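Local coordinates for protein beta-catenin homolog sys-1 (Caenorhabditis elegans, PDB 3C2G) that acts as a beta-catenin transcription coregulator of the Wnt asymmetry pathway that binds the TCF factor POP-1 directly and activates or represses target genes according to upstream signals, at residues Q310-K315 / L349-A354; G287-V292 / K306-V311. One frame throughout, in Å; residues are numbered along the deposited sequence.

Contact 1: Q310-K315 / L349-A354; sequences QVSDAK and LSNVVA
Asn351, near the end of helix 339-352, reaches with its amide to the hydroxyl of Ser312, at the C-terminal end of helix 298-311. Its CB lies against the backbone of the turn: Asn351 CB is 3.3 Å from Ser312 O and 4.0 Å from Asp313 N. One bond further out, CG stands beside the serine, 3.5 Å from Ser312 OG. The torsion about the first bond (chi1 -71°) sets CG beside the asparagine's own backbone N and aims the amide across the gap. At the tip, ND2 donates to Ser312 OG over 2.6 Å, an almost straight bond (178°) with the oxygen lying in the amide plane. Serine suits the place because its short hydroxyl can accept this proton and pass its own back to Leu309 O. The serine therefore links the asparagine to the last turn of helix 298-311. Ser312 and Asp313 occupy the two central positions of a type I beta turn, closed by Ala314 N bonding to Val311 O.

The third helices of successive armadillo repeats line a groove for extended ligands, and this pair sits in it: ND2 also bonds to the backbone of the bound POP-1 peptide, while Asp313 OD1 makes a salt bridge to one of the peptide's basic side chains. An asparagine presenting its amide to a ligand backbone is familiar from the groove of beta-catenin, and Ser312 probably acts as a second-shell residue, holding the amide in place. A leucine in place of the asparagine would probably leave both Ser312 OG and the peptide backbone without their donor. Asp313 adds a looser touch, its CB 4.1 Å from Asn351 ND2, and Val352 approaches Ser312 O through its backbone N without bonding to it.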
loop_
_atom_site.group_PDB
_atom_site.type_symbol
_atom_site.label_atom_id
_atom_site.label_comp_id
_atom_site.label_asym_id
_atom_site.label_seq_id
_atom_site.Cartn_x
_atom_site.Cartn_y
_atom_site.Cartn_z
ATOM N N GLN A 310 3.056 3.757 2.912
ATOM C CA GLN A 310 3.912 3.023 2.017
ATOM C C GLN A 310 5.377 3.360 2.211
ATOM O O GLN A 310 6.231 2.534 1.943
ATOM C CB GLN A 310 3.513 3.339 0.586
ATOM C CG GLN A 310 4.009 2.340 -0.430
ATOM C CD GLN A 310 3.570 2.706 -1.841
ATOM O OE1 GLN A 310 2.393 3.015 -2.067
ATOM N NE2 GLN A 310 4.514 2.691 -2.791
ATOM N N VAL A 311 5.664 4.578 2.654
ATOM C CA VAL A 311 7.048 5.049 2.776
ATOM C C VAL A 311 7.554 5.028 4.235
ATOM O O VAL A 311 8.667 5.491 4.516
ATOM C CB VAL A 311 7.235 6.494 2.186
ATOM C CG1 VAL A 311 6.766 6.559 0.728
ATOM C CG2 VAL A 311 6.513 7.552 3.034
ATOM N N SER A 312 6.731 4.493 5.135
ATOM C CA SER A 312 6.941 4.609 6.568
ATOM C C SER A 312 8.152 3.829 7.096
ATOM O O SER A 312 8.709 4.181 8.129
ATOM C CB SER A 312 5.677 4.187 7.319
ATOM O OG SER A 312 5.384 2.824 7.094
ATOM N N ASP A 313 8.554 2.780 6.385
ATOM C CA ASP A 313 9.710 1.994 6.783
ATOM C C ASP A 313 11.060 2.555 6.299
ATOM O O ASP A 313 12.095 1.908 6.437
ATOM C CB ASP A 313 9.525 0.522 6.393
ATOM C CG ASP A 313 9.301 0.320 4.887
ATOM O OD1 ASP A 313 8.435 1.001 4.277
ATOM O OD2 ASP A 313 9.985 -0.558 4.309
ATOM N N ALA A 314 11.066 3.773 5.774
ATOM C CA ALA A 314 12.289 4.358 5.241
ATOM C C ALA A 314 13.305 4.722 6.334
ATOM O O ALA A 314 12.970 5.374 7.329
ATOM C CB ALA A 314 11.965 5.564 4.403
ATOM N N LYS A 315 14.556 4.314 6.132
ATOM C CA LYS A 315 15.616 4.610 7.092
ATOM C C LYS A 315 15.909 6.110 7.140
ATOM O O LYS A 315 16.292 6.630 8.206
ATOM C CB LYS A 315 16.885 3.796 6.788
ATOM C CG LYS A 315 16.839 2.316 7.280
ATOM C CD LYS A 315 17.882 1.455 6.533
ATOM C CE LYS A 315 18.470 0.354 7.427
ATOM N NZ LYS A 315 17.549 -0.814 7.638
ATOM N N LEU A 349 2.852 5.181 12.179
ATOM C CA LEU A 349 3.383 5.437 13.501
ATOM C C LEU A 349 4.281 4.284 13.952
ATOM O O LEU A 349 5.399 4.503 14.419
ATOM C CB LEU A 349 2.219 5.630 14.479
ATOM C CG LEU A 349 2.535 6.080 15.901
ATOM C CD1 LEU A 349 3.348 7.397 15.927
ATOM C CD2 LEU A 349 1.238 6.190 16.719
ATOM N N SER A 350 3.811 3.057 13.751
ATOM C CA SER A 350 4.558 1.864 14.164
ATOM C C SER A 350 5.922 1.760 13.508
ATOM O O SER A 350 6.884 1.405 14.177
ATOM C CB SER A 350 3.759 0.592 13.916
ATOM O OG SER A 350 3.522 0.428 12.533
ATOM N N ASN A 351 6.009 2.084 12.214
ATOM C CA ASN A 351 7.293 2.070 11.508
ATOM C C ASN A 351 8.175 3.271 11.821
ATOM O O ASN A 351 9.394 3.131 11.929
ATOM C CB ASN A 351 7.109 1.981 9.994
ATOM C CG ASN A 351 6.621 0.624 9.537
ATOM O OD1 ASN A 351 6.866 -0.393 10.179
ATOM N ND2 ASN A 351 5.918 0.603 8.407
ATOM N N VAL A 352 7.577 4.452 11.954
ATOM C CA VAL A 352 8.386 5.662 12.099
ATOM C C VAL A 352 9.136 5.674 13.441
ATOM O O VAL A 352 10.252 6.184 13.504
ATOM C CB VAL A 352 7.580 6.971 11.881
ATOM C CG1 VAL A 352 6.810 7.388 13.136
ATOM C CG2 VAL A 352 8.487 8.099 11.441
ATOM N N VAL A 353 8.530 5.117 14.495
ATOM C CA VAL A 353 9.169 5.117 15.801
ATOM C C VAL A 353 10.226 4.032 15.879
ATOM O O VAL A 353 11.101 4.093 16.734
ATOM C CB VAL A 353 8.172 4.960 16.996
ATOM C CG1 VAL A 353 7.111 6.055 16.978
ATOM C CG2 VAL A 353 7.532 3.566 17.034
ATOM N N ALA A 354 10.147 3.035 14.996
ATOM C CA ALA A 354 11.043 1.873 15.083
ATOM C C ALA A 354 12.506 2.274 14.911
ATOM O O ALA A 354 12.859 2.897 13.911
ATOM C CB ALA A 354 10.658 0.827 14.075
#

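Contact 2: G287-V292 / K306-V311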
loop_
_atom_site.group_PDB
_atom_site.type_symbol
_atom_site.label_atom_id
_atom_site.label_comp_id
_atom_site.label_asym_id
_atom_site.label_seq_id
_atom_site.Cartn_x
_atom_site.Cartn_y
_atom_site.Cartn_z
ATOM N N GLY A 287 7.058 15.598 4.558
ATOM C CA GLY A 287 6.603 16.953 4.844
ATOM C C GLY A 287 5.569 17.442 3.831
ATOM O O GLY A 287 4.588 18.089 4.196
ATOM N N ALA A 288 5.794 17.137 2.559
ATOM C CA ALA A 288 4.880 17.530 1.495
ATOM C C ALA A 288 3.499 16.888 1.679
ATOM O O ALA A 288 2.480 17.571 1.665
ATOM C CB ALA A 288 5.466 17.178 0.146
ATOM N N ILE A 289 3.470 15.579 1.870
ATOM C CA ILE A 289 2.213 14.886 2.102
ATOM C C ILE A 289 1.432 15.465 3.284
ATOM O O ILE A 289 0.234 15.721 3.171
ATOM C CB ILE A 289 2.432 13.384 2.318
ATOM C CG1 ILE A 289 3.017 12.757 1.053
ATOM C CG2 ILE A 289 1.123 12.693 2.670
ATOM C CD1 ILE A 289 3.495 11.345 1.279
ATOM N N THR A 290 2.114 15.685 4.404
ATOM C CA THR A 290 1.435 16.117 5.610
ATOM C C THR A 290 0.911 17.540 5.488
ATOM O O THR A 290 -0.130 17.851 6.072
ATOM C CB THR A 290 2.275 15.899 6.915
ATOM O OG1 THR A 290 3.443 16.706 6.876
ATOM C CG2 THR A 290 2.710 14.457 7.037
ATOM N N THR A 291 1.603 18.383 4.717
ATOM C CA THR A 291 1.132 19.742 4.420
ATOM C C THR A 291 -0.175 19.705 3.624
ATOM O O THR A 291 -1.116 20.437 3.927
ATOM C CB THR A 291 2.175 20.544 3.605
ATOM O OG1 THR A 291 3.393 20.642 4.346
ATOM C CG2 THR A 291 1.675 21.982 3.282
ATOM N N VAL A 292 -0.209 18.829 2.618
ATOM C CA VAL A 292 -1.303 18.741 1.672
ATOM C C VAL A 292 -2.552 18.170 2.317
ATOM O O VAL A 292 -3.655 18.634 2.034
ATOM C CB VAL A 292 -0.886 17.939 0.404
ATOM C CG1 VAL A 292 -2.108 17.491 -0.412
ATOM C CG2 VAL A 292 0.057 18.784 -0.463
ATOM N N LYS A 306 -2.361 6.814 2.712
ATOM C CA LYS A 306 -1.975 5.573 2.014
ATOM C C LYS A 306 -0.508 5.616 1.563
ATOM O O LYS A 306 0.235 4.658 1.759
ATOM C CB LYS A 306 -2.881 5.373 0.798
ATOM C CG LYS A 306 -2.805 4.007 0.122
ATOM C CD LYS A 306 -3.508 4.069 -1.257
ATOM C CE LYS A 306 -3.664 2.687 -1.948
ATOM N NZ LYS A 306 -2.426 1.832 -1.965
ATOM N N LEU A 307 -0.102 6.736 0.971
ATOM C CA LEU A 307 1.267 6.929 0.551
ATOM C C LEU A 307 2.243 7.064 1.742
ATOM O O LEU A 307 3.351 6.545 1.697
ATOM C CB LEU A 307 1.364 8.141 -0.391
ATOM C CG LEU A 307 2.736 8.443 -1.017
ATOM C CD1 LEU A 307 3.283 7.290 -1.864
ATOM C CD2 LEU A 307 2.725 9.760 -1.814
ATOM N N LEU A 308 1.825 7.761 2.795
ATOM C CA LEU A 308 2.593 7.829 4.026
ATOM C C LEU A 308 2.858 6.430 4.551
ATOM O O LEU A 308 3.991 6.101 4.883
ATOM C CB LEU A 308 1.869 8.650 5.085
ATOM C CG LEU A 308 2.000 10.165 4.939
ATOM C CD1 LEU A 308 1.183 10.872 6.007
ATOM C CD2 LEU A 308 3.445 10.597 5.011
ATOM N N LEU A 309 1.818 5.606 4.602
ATOM C CA LEU A 309 1.966 4.232 5.032
ATOM C C LEU A 309 3.077 3.555 4.224
ATOM O O LEU A 309 3.952 2.904 4.778
ATOM C CB LEU A 309 0.641 3.482 4.859
ATOM C CG LEU A 309 0.604 2.035 5.348
ATOM C CD1 LEU A 309 0.900 1.958 6.863
ATOM C CD2 LEU A 309 -0.721 1.321 4.990
ATOM N N GLN A 310 3.056 3.757 2.912
ATOM C CA GLN A 310 3.912 3.023 2.017
ATOM C C GLN A 310 5.377 3.360 2.211
ATOM O O GLN A 310 6.231 2.534 1.943
ATOM C CB GLN A 310 3.513 3.339 0.586
ATOM C CG GLN A 310 4.009 2.340 -0.430
ATOM C CD GLN A 310 3.570 2.706 -1.841
ATOM O OE1 GLN A 310 2.393 3.015 -2.067
ATOM N NE2 GLN A 310 4.514 2.691 -2.791
ATOM N N VAL A 311 5.664 4.578 2.654
ATOM C CA VAL A 311 7.048 5.049 2.776
ATOM C C VAL A 311 7.554 5.028 4.235
ATOM O O VAL A 311 8.667 5.491 4.516
ATOM C CB VAL A 311 7.235 6.494 2.186
ATOM C CG1 VAL A 311 6.766 6.559 0.728
ATOM C CG2 VAL A 311 6.513 7.552 3.034
#
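Ile289 of helix 285-292 presses its two branches against two consecutive leucines of helix 298-311, Leu307 and Leu308. The short helical segments run nearly antiparallel, at 158° between their directions and 10.4 Å between axes at closest approach, leaving room for one layer of branched aliphatic side chains. Beta-branching suits Ile289, since the two arms leave CB in different directions: both lie against Leu308, and only the longer one also reaches Leu307. With chi1 at -63°, CG1 lies beside the backbone N and carries the extended arm to Leu307, where CD1 rests 3.6 Å from Leu307 CD2. The other arm, CG2, lies anti to the backbone N and meets the fork of Leu308, 3.5 Å from Leu308 CG. Ile289 and Leu307 meet roughly at right angles, whereas Ile289 and Leu308 slide past one another in opposite directions. The two methyls of Leu308 spread around the isoleucine: CD2 is 3.8 Å from Ile289 CD1, and CD1 is likewise near Ile289 CG2. That same CD1 reaches on to Thr290, whose CG2 stands 4.0 Å away. The threonine turns its hydroxyl back along its own helix and gives the leucine only a methyl, which is how a polar residue fits this apolar layer. All four side chains are buried, as part of the hydrophobic core between neighbouring helices of the armadillo domain. Around them, Phe280 of helix 274-282 touches Ile289 and Leu307, helix 251-270 reaches Leu307 with Phe264 and Leu267, and Leu329 of helix 325-335 packs on Thr290 and Leu308.

Following the chain from its N terminus, contact 2 comes first: helix 285-292 leads through a short connection into helix 298-311, which folds back on it, with 13 residues between the two segments. Contact 1 begins where contact 2 ends, since both include Gln310 and Val311. From there the chain runs through helix 325-335 and most of helix 339-352, 33 residues in all, before segment 349-354 returns to the turn at the end of helix 298-311. The two loops thus follow one another, neither enclosing nor crossing the other. Helix 298-311 joins them, its apolar face packed inside the domain and its C-terminal end meeting the peptide groove.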